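Local coordinates for protein glycerol-3-phosphate dehydrogenase [NAD(+)] (Dunaliella salina, PDB 6IUY) that probably interconverts dihydroxyacetone phosphate and sn-glycerol 3-phosphate with NAD(H), and carries a magnesium-binding haloacid dehalogenase-like phosphatase domain in the same chain, at residues Gly527-Lys539 with Phe549-Gln563. Sequence-based numbering, arbitrary orientation.
With NAD (nicotinamide-adenine-dinucleotide), chain C; 13P (1,3-dihydroxyacetonephosphate), chain D.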
ATOM      1  N   GLY A 527      -6.642 -17.621   7.385  1.00 38.85           N
ATOM      2  CA  GLY A 527      -7.883 -17.875   6.663  1.00 37.70           C
ATOM      3  C   GLY A 527      -8.090 -19.328   6.290  1.00 42.43           C
ATOM      4  O   GLY A 527      -7.247 -20.192   6.569  1.00 37.62           O
ATOM      5  N   ARG A 528      -9.224 -19.611   5.660  1.00 40.21           N
ATOM      6  CA  ARG A 528      -9.585 -20.986   5.374  1.00 37.40           C
ATOM      7  C   ARG A 528      -8.803 -21.504   4.196  1.00 34.90           C
ATOM      8  O   ARG A 528      -8.511 -22.696   4.130  1.00 35.41           O
ATOM      9  CB  ARG A 528     -11.096 -21.109   5.118  1.00 36.60           C
ATOM     10  CG  ARG A 528     -11.935 -20.663   6.312  1.00 38.84           C
ATOM     11  CD  ARG A 528     -13.399 -20.436   5.940  1.00 37.09           C
ATOM     12  NE  ARG A 528     -13.580 -19.460   4.863  1.00 43.70           N
ATOM     13  CZ  ARG A 528     -14.769 -19.129   4.351  1.00 41.34           C
ATOM     14  NH1 ARG A 528     -15.876 -19.679   4.830  1.00 38.32           N
ATOM     15  NH2 ARG A 528     -14.857 -18.255   3.366  1.00 35.72           N
ATOM     16  N   ASN A 529      -8.488 -20.616   3.255  1.00 36.27           N
ATOM     17  CA  ASN A 529      -7.737 -20.983   2.059  1.00 38.02           C
ATOM     18  C   ASN A 529      -6.324 -21.430   2.385  1.00 38.78           C
ATOM     19  O   ASN A 529      -5.827 -22.417   1.824  1.00 37.80           O
ATOM     20  CB  ASN A 529      -7.681 -19.819   1.071  1.00 37.26           C
ATOM     21  CG  ASN A 529      -9.000 -19.595   0.357  1.00 42.37           C
ATOM     22  OD1 ASN A 529      -9.461 -20.453  -0.421  1.00 37.14           O
ATOM     23  ND2 ASN A 529      -9.609 -18.430   0.594  1.00 38.46           N
ATOM     24  N   ARG A 530      -5.677 -20.680   3.274  1.00 38.67           N
ATOM     25  CA  ARG A 530      -4.342 -21.026   3.791  1.00 38.96           C
ATOM     26  C   ARG A 530      -4.408 -22.349   4.509  1.00 39.77           C
ATOM     27  O   ARG A 530      -3.515 -23.184   4.378  1.00 36.47           O
ATOM     28  CB  ARG A 530      -3.821 -19.955   4.763  1.00 33.76           C
ATOM     29  CG  ARG A 530      -2.440 -20.234   5.357  1.00 36.03           C
ATOM     30  CD  ARG A 530      -2.337 -19.815   6.804  1.00 37.43           C
ATOM     31  NE  ARG A 530      -2.870 -20.854   7.689  1.00 42.85           N
ATOM     32  CZ  ARG A 530      -2.292 -22.039   7.864  1.00 44.99           C
ATOM     33  NH1 ARG A 530      -1.171 -22.339   7.203  1.00 40.30           N
ATOM     34  NH2 ARG A 530      -2.838 -22.925   8.680  1.00 43.92           N
ATOM     35  N   ARG A 531      -5.469 -22.533   5.291  1.00 38.67           N
ATOM     36  CA  ARG A 531      -5.551 -23.692   6.174  1.00 37.63           C
ATOM     37  C   ARG A 531      -5.692 -24.979   5.383  1.00 44.44           C
ATOM     38  O   ARG A 531      -5.013 -25.980   5.667  1.00 43.37           O
ATOM     39  CB  ARG A 531      -6.713 -23.549   7.139  1.00 44.25           C
ATOM     40  CG  ARG A 531      -6.793 -24.692   8.143  1.00 46.69           C
ATOM     41  CD  ARG A 531      -8.063 -24.611   8.981  1.00 45.35           C
ATOM     42  NE  ARG A 531      -8.474 -25.950   9.383  1.00 55.67           N
ATOM     43  CZ  ARG A 531      -9.730 -26.383   9.371  1.00 48.00           C
ATOM     44  NH1 ARG A 531     -10.706 -25.575   8.982  1.00 46.03           N
ATOM     45  NH2 ARG A 531     -10.002 -27.624   9.747  1.00 53.54           N
ATOM     46  N   VAL A 532      -6.561 -24.948   4.374  1.00 35.05           N
ATOM     47  CA  VAL A 532      -6.772 -26.107   3.531  1.00 37.45           C
ATOM     48  C   VAL A 532      -5.613 -26.391   2.592  1.00 36.43           C
ATOM     49  O   VAL A 532      -5.328 -27.551   2.280  1.00 33.22           O
ATOM     50  CB  VAL A 532      -8.039 -25.951   2.666  1.00 34.46           C
ATOM     51  CG1 VAL A 532      -8.174 -27.150   1.732  1.00 30.65           C
ATOM     52  CG2 VAL A 532      -9.259 -25.804   3.558  1.00 32.02           C
ATOM     53  N   ALA A 533      -4.993 -25.330   2.091  1.00 30.44           N
ATOM     54  CA  ALA A 533      -3.909 -25.471   1.151  1.00 36.86           C
ATOM     55  C   ALA A 533      -2.687 -26.040   1.870  1.00 37.46           C
ATOM     56  O   ALA A 533      -1.967 -26.846   1.307  1.00 38.44           O
ATOM     57  CB  ALA A 533      -3.593 -24.137   0.484  1.00 30.92           C
ATOM     58  N   GLU A 534      -2.485 -25.651   3.125  1.00 39.08           N
ATOM     59  CA  GLU A 534      -1.442 -26.249   3.949  1.00 40.22           C
ATOM     60  C   GLU A 534      -1.626 -27.766   4.017  1.00 44.25           C
ATOM     61  O   GLU A 534      -0.692 -28.524   3.725  1.00 41.48           O
ATOM     62  CB  GLU A 534      -1.452 -25.654   5.356  1.00 40.16           C
ATOM     63  CG  GLU A 534      -0.543 -26.396   6.374  1.00 41.85           C
ATOM     64  CD  GLU A 534      -0.454 -25.663   7.714  1.00 51.61           C
ATOM     65  OE1 GLU A 534      -1.472 -25.562   8.430  1.00 59.31           O
ATOM     66  OE2 GLU A 534       0.628 -25.158   8.052  1.00 57.03           O
ATOM     67  N   ALA A 535      -2.825 -28.212   4.397  1.00 38.55           N
ATOM     68  CA  ALA A 535      -3.113 -29.650   4.480  1.00 33.78           C
ATOM     69  C   ALA A 535      -2.940 -30.347   3.134  1.00 37.74           C
ATOM     70  O   ALA A 535      -2.382 -31.439   3.059  1.00 43.50           O
ATOM     71  CB  ALA A 535      -4.508 -29.874   5.021  1.00 34.51           C
ATOM     72  N   TRP A 536      -3.390 -29.721   2.056  1.00 36.90           N
ATOM     73  CA  TRP A 536      -3.209 -30.314   0.732  1.00 42.72           C
ATOM     74  C   TRP A 536      -1.739 -30.557   0.411  1.00 45.11           C
ATOM     75  O   TRP A 536      -1.365 -31.618  -0.091  1.00 46.30           O
ATOM     76  CB  TRP A 536      -3.803 -29.407  -0.327  1.00 39.76           C
ATOM     77  CG  TRP A 536      -3.728 -29.887  -1.756  1.00 39.97           C
ATOM     78  CD1 TRP A 536      -4.658 -30.631  -2.417  1.00 41.96           C
ATOM     79  CD2 TRP A 536      -2.705 -29.587  -2.715  1.00 45.92           C
ATOM     80  NE1 TRP A 536      -4.271 -30.831  -3.721  1.00 45.66           N
ATOM     81  CE2 TRP A 536      -3.074 -30.202  -3.928  1.00 44.32           C
ATOM     82  CE3 TRP A 536      -1.511 -28.861  -2.665  1.00 45.62           C
ATOM     83  CZ2 TRP A 536      -2.294 -30.119  -5.074  1.00 46.21           C
ATOM     84  CZ3 TRP A 536      -0.739 -28.783  -3.800  1.00 39.18           C
ATOM     85  CH2 TRP A 536      -1.132 -29.407  -4.989  1.00 48.75           C
ATOM     86  N   ALA A 537      -0.915 -29.553   0.684  1.00 44.19           N
ATOM     87  CA  ALA A 537       0.493 -29.605   0.314  1.00 44.59           C
ATOM     88  C   ALA A 537       1.225 -30.607   1.198  1.00 42.50           C
ATOM     89  O   ALA A 537       2.088 -31.325   0.725  1.00 47.60           O
ATOM     90  CB  ALA A 537       1.134 -28.202   0.401  1.00 40.09           C
ATOM     91  N   GLN A 538       0.873 -30.682   2.479  1.00 43.24           N
ATOM     92  CA  GLN A 538       1.442 -31.724   3.337  1.00 45.50           C
ATOM     93  C   GLN A 538       1.172 -33.130   2.801  1.00 49.43           C
ATOM     94  O   GLN A 538       2.038 -34.010   2.849  1.00 47.53           O
ATOM     95  CB  GLN A 538       0.895 -31.624   4.754  1.00 41.40           C
ATOM     96  CG  GLN A 538       1.506 -30.516   5.537  1.00 49.37           C
ATOM     97  CD  GLN A 538       0.713 -30.177   6.766  1.00 47.69           C
ATOM     98  OE1 GLN A 538      -0.438 -30.588   6.912  1.00 49.92           O
ATOM     99  NE2 GLN A 538       1.320 -29.420   7.664  1.00 50.58           N
ATOM    100  N   LYS A 539      -0.035 -33.346   2.296  1.00 45.69           N
ATOM    101  CA  LYS A 539      -0.413 -34.669   1.827  1.00 48.44           C
ATOM    102  C   LYS A 539       0.217 -34.986   0.473  1.00 49.21           C
ATOM    103  O   LYS A 539       0.689 -36.102   0.253  1.00 51.97           O
ATOM    104  CB  LYS A 539      -1.940 -34.783   1.757  1.00 45.67           C
ATOM    105  CG  LYS A 539      -2.588 -34.800   3.130  1.00 46.34           C
ATOM    106  CD  LYS A 539      -4.091 -34.617   3.042  1.00 48.98           C
ATOM    107  CE  LYS A 539      -4.713 -34.509   4.422  1.00 51.04           C
ATOM    108  NZ  LYS A 539      -4.435 -35.729   5.225  1.00 55.64           N
ATOM    109  N   PHE A 549      -8.607 -30.477  -3.383  1.00 41.74           N
ATOM    110  CA  PHE A 549      -9.171 -29.394  -2.581  1.00 43.48           C
ATOM    111  C   PHE A 549     -10.660 -29.614  -2.313  1.00 42.62           C
ATOM    112  O   PHE A 549     -11.183 -29.289  -1.235  1.00 39.84           O
ATOM    113  CB  PHE A 549      -8.941 -28.054  -3.274  1.00 40.29           C
ATOM    114  CG  PHE A 549      -7.537 -27.526  -3.109  1.00 41.92           C
ATOM    115  CD1 PHE A 549      -7.191 -26.792  -1.982  1.00 39.35           C
ATOM    116  CD2 PHE A 549      -6.568 -27.776  -4.072  1.00 42.86           C
ATOM    117  CE1 PHE A 549      -5.908 -26.314  -1.815  1.00 38.47           C
ATOM    118  CE2 PHE A 549      -5.273 -27.290  -3.913  1.00 44.39           C
ATOM    119  CZ  PHE A 549      -4.949 -26.559  -2.781  1.00 39.37           C
ATOM    120  N   GLU A 550     -11.347 -30.202  -3.279  1.00 42.79           N
ATOM    121  CA  GLU A 550     -12.760 -30.455  -3.082  1.00 43.75           C
ATOM    122  C   GLU A 550     -12.987 -31.430  -1.936  1.00 44.04           C
ATOM    123  O   GLU A 550     -13.826 -31.189  -1.070  1.00 44.23           O
ATOM    124  CB  GLU A 550     -13.395 -30.990  -4.356  1.00 43.99           C
ATOM    125  CG  GLU A 550     -14.901 -31.036  -4.246  1.00 54.64           C
ATOM    126  CD  GLU A 550     -15.573 -31.390  -5.558  1.00 66.13           C
ATOM    127  OE1 GLU A 550     -14.864 -31.849  -6.492  1.00 67.43           O
ATOM    128  OE2 GLU A 550     -16.808 -31.203  -5.648  1.00 69.45           O
ATOM    129  N   LYS A 551     -12.234 -32.530  -1.912  1.00 43.60           N
ATOM    130  CA  LYS A 551     -12.349 -33.481  -0.810  1.00 44.11           C
ATOM    131  C   LYS A 551     -12.034 -32.848   0.547  1.00 40.62           C
ATOM    132  O   LYS A 551     -12.760 -33.067   1.518  1.00 40.15           O
ATOM    133  CB  LYS A 551     -11.421 -34.681  -1.024  1.00 44.76           C
ATOM    134  CG  LYS A 551     -11.858 -35.675  -2.110  1.00 52.34           C
ATOM    135  CD  LYS A 551     -10.793 -36.776  -2.275  1.00 54.09           C
ATOM    136  CE  LYS A 551     -11.115 -37.754  -3.394  1.00 67.98           C
ATOM    137  NZ  LYS A 551     -10.095 -38.854  -3.465  1.00 73.19           N
ATOM    138  N   LEU A 552     -10.951 -32.075   0.622  1.00 39.18           N
ATOM    139  CA  LEU A 552     -10.540 -31.452   1.883  1.00 36.36           C
ATOM    140  C   LEU A 552     -11.540 -30.415   2.351  1.00 35.58           C
ATOM    141  O   LEU A 552     -11.763 -30.245   3.560  1.00 38.90           O
ATOM    142  CB  LEU A 552      -9.141 -30.806   1.733  1.00 34.51           C
ATOM    143  CG  LEU A 552      -8.010 -31.811   1.505  1.00 41.03           C
ATOM    144  CD1 LEU A 552      -6.667 -31.117   1.141  1.00 38.72           C
ATOM    145  CD2 LEU A 552      -7.847 -32.707   2.740  1.00 32.28           C
ATOM    146  N   GLU A 553     -12.141 -29.703   1.403  1.00 40.73           N
ATOM    147  CA  GLU A 553     -13.167 -28.717   1.755  1.00 37.46           C
ATOM    148  C   GLU A 553     -14.290 -29.410   2.535  1.00 38.60           C
ATOM    149  O   GLU A 553     -14.745 -28.928   3.584  1.00 37.95           O
ATOM    150  CB  GLU A 553     -13.708 -28.021   0.493  1.00 41.85           C
ATOM    151  CG  GLU A 553     -14.905 -27.084   0.753  1.00 40.64           C
ATOM    152  CD  GLU A 553     -15.560 -26.592  -0.527  1.00 44.49           C
ATOM    153  OE1 GLU A 553     -16.141 -27.414  -1.280  1.00 46.43           O
ATOM    154  OE2 GLU A 553     -15.508 -25.370  -0.788  1.00 44.35           O
ATOM    155  N   LYS A 554     -14.688 -30.579   2.045  1.00 38.65           N
ATOM    156  CA  LYS A 554     -15.746 -31.364   2.659  1.00 36.52           C
ATOM    157  C   LYS A 554     -15.293 -31.841   4.036  1.00 38.49           C
ATOM    158  O   LYS A 554     -16.015 -31.738   5.046  1.00 37.55           O
ATOM    159  CB  LYS A 554     -16.104 -32.543   1.737  1.00 44.91           C
ATOM    160  CG  LYS A 554     -17.384 -33.290   2.086  1.00 46.87           C
ATOM    161  CD  LYS A 554     -18.149 -33.672   0.816  1.00 53.17           C
ATOM    162  CE  LYS A 554     -18.838 -32.440   0.211  1.00 61.72           C
ATOM    163  NZ  LYS A 554     -19.596 -32.694  -1.051  1.00 56.88           N
ATOM    164  N   GLU A 555     -14.054 -32.305   4.087  1.00 35.60           N
ATOM    165  CA  GLU A 555     -13.496 -32.876   5.310  1.00 38.91           C
ATOM    166  C   GLU A 555     -13.161 -31.833   6.383  1.00 38.88           C
ATOM    167  O   GLU A 555     -13.276 -32.119   7.578  1.00 34.56           O
ATOM    168  CB  GLU A 555     -12.236 -33.683   4.944  1.00 41.31           C
ATOM    169  CG  GLU A 555     -11.464 -34.355   6.090  1.00 39.73           C
ATOM    170  CD  GLU A 555     -10.146 -34.995   5.583  1.00 51.22           C
ATOM    171  OE1 GLU A 555     -10.064 -35.336   4.380  1.00 53.01           O
ATOM    172  OE2 GLU A 555      -9.180 -35.120   6.370  1.00 54.37           O
ATOM    173  N   MET A 556     -12.744 -30.630   5.973  1.00 37.48           N
ATOM    174  CA  MET A 556     -12.208 -29.640   6.934  1.00 36.90           C
ATOM    175  C   MET A 556     -13.111 -28.440   7.259  1.00 35.52           C
ATOM    176  O   MET A 556     -13.037 -27.892   8.356  1.00 37.04           O
ATOM    177  CB  MET A 556     -10.867 -29.100   6.410  1.00 37.40           C
ATOM    178  CG  MET A 556      -9.739 -30.163   6.284  1.00 37.30           C
ATOM    179  SD  MET A 556      -8.289 -29.528   5.438  1.00 36.96           S
ATOM    180  CE  MET A 556      -7.778 -28.292   6.637  1.00 38.28           C
ATOM    181  N   LEU A 557     -13.937 -27.996   6.314  1.00 33.95           N
ATOM    182  CA  LEU A 557     -14.594 -26.703   6.495  1.00 36.14           C
ATOM    183  C   LEU A 557     -16.074 -26.769   6.925  1.00 37.59           C
ATOM    184  O   LEU A 557     -16.739 -25.737   7.053  1.00 34.91           O
ATOM    185  CB  LEU A 557     -14.461 -25.879   5.216  1.00 35.88           C
ATOM    186  CG  LEU A 557     -13.032 -25.635   4.692  1.00 38.01           C
ATOM    187  CD1 LEU A 557     -13.054 -24.737   3.472  1.00 37.24           C
ATOM    188  CD2 LEU A 557     -12.162 -25.016   5.757  1.00 34.46           C
ATOM    189  N   ASN A 558     -16.583 -27.971   7.172  1.00 34.16           N
ATOM    190  CA  ASN A 558     -17.866 -28.102   7.834  1.00 35.78           C
ATOM    191  C   ASN A 558     -18.989 -27.358   7.134  1.00 35.80           C
ATOM    192  O   ASN A 558     -19.725 -26.594   7.776  1.00 34.74           O
ATOM    193  CB  ASN A 558     -17.754 -27.591   9.258  1.00 32.84           C
ATOM    194  CG  ASN A 558     -16.829 -28.447  10.121  1.00 45.42           C
ATOM    195  OD1 ASN A 558     -17.234 -29.498  10.628  1.00 43.23           O
ATOM    196  ND2 ASN A 558     -15.592 -27.978  10.328  1.00 37.24           N
ATOM    197  N   GLY A 559     -19.084 -27.535   5.820  1.00 32.99           N
ATOM    198  CA  GLY A 559     -20.135 -26.877   5.050  1.00 38.93           C
ATOM    199  C   GLY A 559     -19.721 -25.565   4.402  1.00 42.53           C
ATOM    200  O   GLY A 559     -20.290 -25.192   3.379  1.00 34.58           O
ATOM    201  N   GLN A 560     -18.728 -24.873   4.980  1.00 41.16           N
ATOM    202  CA  GLN A 560     -18.281 -23.588   4.428  1.00 37.43           C
ATOM    203  C   GLN A 560     -17.538 -23.814   3.121  1.00 38.51           C
ATOM    204  O   GLN A 560     -17.119 -24.941   2.822  1.00 31.58           O
ATOM    205  CB  GLN A 560     -17.412 -22.820   5.427  1.00 37.16           C
ATOM    206  CG  GLN A 560     -18.103 -22.561   6.775  1.00 30.72           C
ATOM    207  CD  GLN A 560     -17.212 -21.861   7.775  1.00 37.26           C
ATOM    208  OE1 GLN A 560     -16.281 -21.123   7.409  1.00 37.01           O
ATOM    209  NE2 GLN A 560     -17.484 -22.087   9.051  1.00 38.13           N
ATOM    210  N   LYS A 561     -17.402 -22.740   2.339  1.00 36.80           N
ATOM    211  CA  LYS A 561     -16.924 -22.850   0.963  1.00 36.71           C
ATOM    212  C   LYS A 561     -15.527 -22.248   0.751  1.00 37.99           C
ATOM    213  O   LYS A 561     -15.256 -21.087   1.093  1.00 36.73           O
ATOM    214  CB  LYS A 561     -17.935 -22.182   0.008  1.00 35.94           C
ATOM    215  CG  LYS A 561     -19.342 -22.813   0.060  1.00 37.83           C
ATOM    216  CD  LYS A 561     -19.280 -24.282  -0.345  1.00 36.82           C
ATOM    217  CE  LYS A 561     -20.634 -24.992  -0.226  1.00 42.70           C
ATOM    218  NZ  LYS A 561     -20.522 -26.452  -0.613  1.00 41.75           N
ATOM    219  N   LEU A 562     -14.657 -23.066   0.179  1.00 36.70           N
ATOM    220  CA  LEU A 562     -13.316 -22.681  -0.219  1.00 40.08           C
ATOM    221  C   LEU A 562     -13.404 -21.783  -1.452  1.00 43.29           C
ATOM    222  O   LEU A 562     -14.072 -22.139  -2.427  1.00 38.28           O
ATOM    223  CB  LEU A 562     -12.490 -23.940  -0.522  1.00 41.07           C
ATOM    224  CG  LEU A 562     -10.988 -23.793  -0.772  1.00 41.21           C
ATOM    225  CD1 LEU A 562     -10.266 -23.358   0.511  1.00 36.69           C
ATOM    226  CD2 LEU A 562     -10.427 -25.093  -1.309  1.00 41.59           C
ATOM    227  N   GLN A 563     -12.744 -20.627  -1.436  1.00 41.21           N
ATOM    228  CA  GLN A 563     -12.927 -19.699  -2.550  1.00 40.01           C
ATOM    229  C   GLN A 563     -11.674 -19.485  -3.411  1.00 40.17           C
ATOM    230  O   GLN A 563     -11.788 -19.095  -4.575  1.00 36.42           O
ATOM    231  CB  GLN A 563     -13.425 -18.358  -2.024  1.00 37.07           C
ATOM    232  CG  GLN A 563     -14.738 -18.430  -1.276  1.00 39.44           C
ATOM    233  CD  GLN A 563     -15.961 -18.534  -2.212  1.00 42.63           C
ATOM    234  OE1 GLN A 563     -16.595 -17.523  -2.533  1.00 37.52           O
ATOM    235  NE2 GLN A 563     -16.294 -19.756  -2.631  1.00 36.16           N
TER
HETATM  236  PA  NAD C 701     -19.608 -19.999   3.886  1.00 34.79           P
HETATM  237  O1A NAD C 701     -19.797 -20.097   5.344  1.00 30.91           O
HETATM  238  O2A NAD C 701     -18.170 -20.189   3.426  1.00 37.43           O
HETATM  239  O5B NAD C 701     -20.495 -21.126   3.114  1.00 35.89           O
HETATM  240  C5B NAD C 701     -21.666 -21.676   3.737  1.00 35.64           C
HETATM  241  C4B NAD C 701     -22.926 -21.271   2.931  1.00 35.69           C
HETATM  242  O4B NAD C 701     -22.912 -21.856   1.764  1.00 40.83           O
HETATM  243  C3B NAD C 701     -24.173 -21.824   3.626  1.00 39.02           C
HETATM  244  O3B NAD C 701     -24.868 -20.873   4.291  1.00 39.80           O
HETATM  245  C2B NAD C 701     -25.026 -22.398   2.478  1.00 36.02           C
HETATM  246  O2B NAD C 701     -26.436 -21.934   2.657  1.00 44.05           O
HETATM  247  C1B NAD C 701     -24.473 -21.924   1.414  1.00 35.72           C
HETATM  248  N9A NAD C 701     -24.712 -22.789   0.338  1.00 36.63           N
HETATM  249  C8A NAD C 701     -24.360 -24.089   0.199  1.00 36.67           C
HETATM  250  N7A NAD C 701     -24.809 -24.502  -1.006  1.00 36.88           N
HETATM  251  C5A NAD C 701     -25.458 -23.470  -1.608  1.00 39.71           C
HETATM  252  C6A NAD C 701     -26.115 -23.351  -2.820  1.00 38.14           C
HETATM  253  N6A NAD C 701     -26.283 -24.369  -3.798  1.00 43.24           N
HETATM  254  N1A NAD C 701     -26.662 -22.181  -3.174  1.00 41.02           N
HETATM  255  C2A NAD C 701     -26.579 -21.117  -2.326  1.00 41.90           C
HETATM  256  N3A NAD C 701     -25.949 -21.231  -1.135  1.00 35.87           N
HETATM  257  C4A NAD C 701     -25.390 -22.410  -0.782  1.00 37.95           C
HETATM  258  O3  NAD C 701     -20.129 -18.552   3.426  1.00 36.60           O
HETATM  259  PN  NAD C 701     -19.605 -17.124   3.933  1.00 35.86           P
HETATM  260  O1N NAD C 701     -18.632 -17.278   5.089  1.00 37.32           O
HETATM  261  O2N NAD C 701     -20.760 -16.249   4.365  1.00 32.00           O
HETATM  262  O5D NAD C 701     -18.797 -16.483   2.739  1.00 36.21           O
HETATM  263  C5D NAD C 701     -19.452 -16.035   1.566  1.00 39.20           C
HETATM  264  C4D NAD C 701     -18.572 -14.942   0.943  1.00 37.00           C
HETATM  265  O4D NAD C 701     -18.052 -14.177   1.885  1.00 34.47           O
HETATM  266  C3D NAD C 701     -17.402 -15.602   0.242  1.00 34.45           C
HETATM  267  O3D NAD C 701     -17.262 -15.055  -0.978  1.00 34.45           O
HETATM  268  C2D NAD C 701     -16.166 -15.280   1.129  1.00 38.45           C
HETATM  269  O2D NAD C 701     -14.969 -15.302   0.248  1.00 36.92           O
HETATM  270  C1D NAD C 701     -16.451 -14.114   1.635  1.00 37.75           C
HETATM  271  N1N NAD C 701     -15.813 -13.810   2.901  1.00 38.38           N
HETATM  272  C2N NAD C 701     -15.718 -14.732   3.922  1.00 36.14           C
HETATM  273  C3N NAD C 701     -15.098 -14.390   5.123  1.00 41.35           C
HETATM  274  C7N NAD C 701     -14.988 -15.460   6.231  1.00 41.30           C
HETATM  275  O7N NAD C 701     -14.225 -15.302   7.163  1.00 41.86           O
HETATM  276  N7N NAD C 701     -15.820 -16.634   6.139  1.00 40.80           N
HETATM  277  C4N NAD C 701     -14.576 -13.129   5.317  1.00 43.10           C
HETATM  278  C5N NAD C 701     -14.694 -12.189   4.309  1.00 38.17           C
HETATM  279  C6N NAD C 701     -15.323 -12.541   3.114  1.00 39.32           C
HETATM  280  P   13P D 702     -10.688 -17.382   3.709  0.61 45.18           P
HETATM  281  O1P 13P D 702     -10.185 -15.962   3.605  0.86 48.23           O
HETATM  282  O2P 13P D 702     -11.016 -17.610   5.156  0.88 38.29           O
HETATM  283  O3P 13P D 702      -9.584 -18.292   3.240  0.33 40.72           O
HETATM  284  O1  13P D 702     -11.988 -17.732   2.849  0.26 42.05           O
HETATM  285  C1  13P D 702     -12.524 -16.856   1.883  1.00 39.52           C
HETATM  286  C2  13P D 702     -12.634 -15.528   2.555  1.00 40.87           C
HETATM  287  O2  13P D 702     -12.849 -15.477   3.748  0.10 41.08           O
HETATM  288  C3  13P D 702     -12.471 -14.256   1.774  1.00 45.16           C
HETATM  289  O3  13P D 702     -11.746 -13.333   2.572  0.26 40.68           O
HETATM  290  O   HOH W   1     -17.021 -18.731   1.553  1.00 35.37           O
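The NAD phosphate oxygen O2A is gripped from both segments: Arg528 NH1 reaches it at 2.7 Å, and Lys561 N bonds it almost straight, at 176°. This is the substrate and cofactor site of the helical C-terminal dehydrogenase domain, where helix 528-539 begins at the phosphate of dihydroxyacetone phosphate (13P). The Arg528 chain bends at chi3 (-57°), and its guanidinium spans both ligands: NE and NH2 bond 13P O1, while NH1 also donates to Gln560 OE1 (3.0 Å), which lies near the guanidinium plane. Lys561 O lies over one face and NAD N7N over the other. A leucine in place of Arg528 would probably leave both phosphate groups short of a positive partner and Gln560 OE1 without this donor. Asn529 N bonds 13P O3P at 2.6 Å; its OD1 turns to the other side of the contact, weakly accepting from Gln563 N and also bonding Gly564 N. Farther along, the axes of helices 528-539 and 549-556 cross at 120° and come within 10.0 Å of each other. Leu552 fits as a knob among Val532, Ala535, Trp536 and Lys539. Beyond it, the Trp536 five-membered ring stacks face-to-face on Phe549, centroids 4.1 Å apart, and Ala533 CB meets the Phe549 edge at CE1 (3.9 Å).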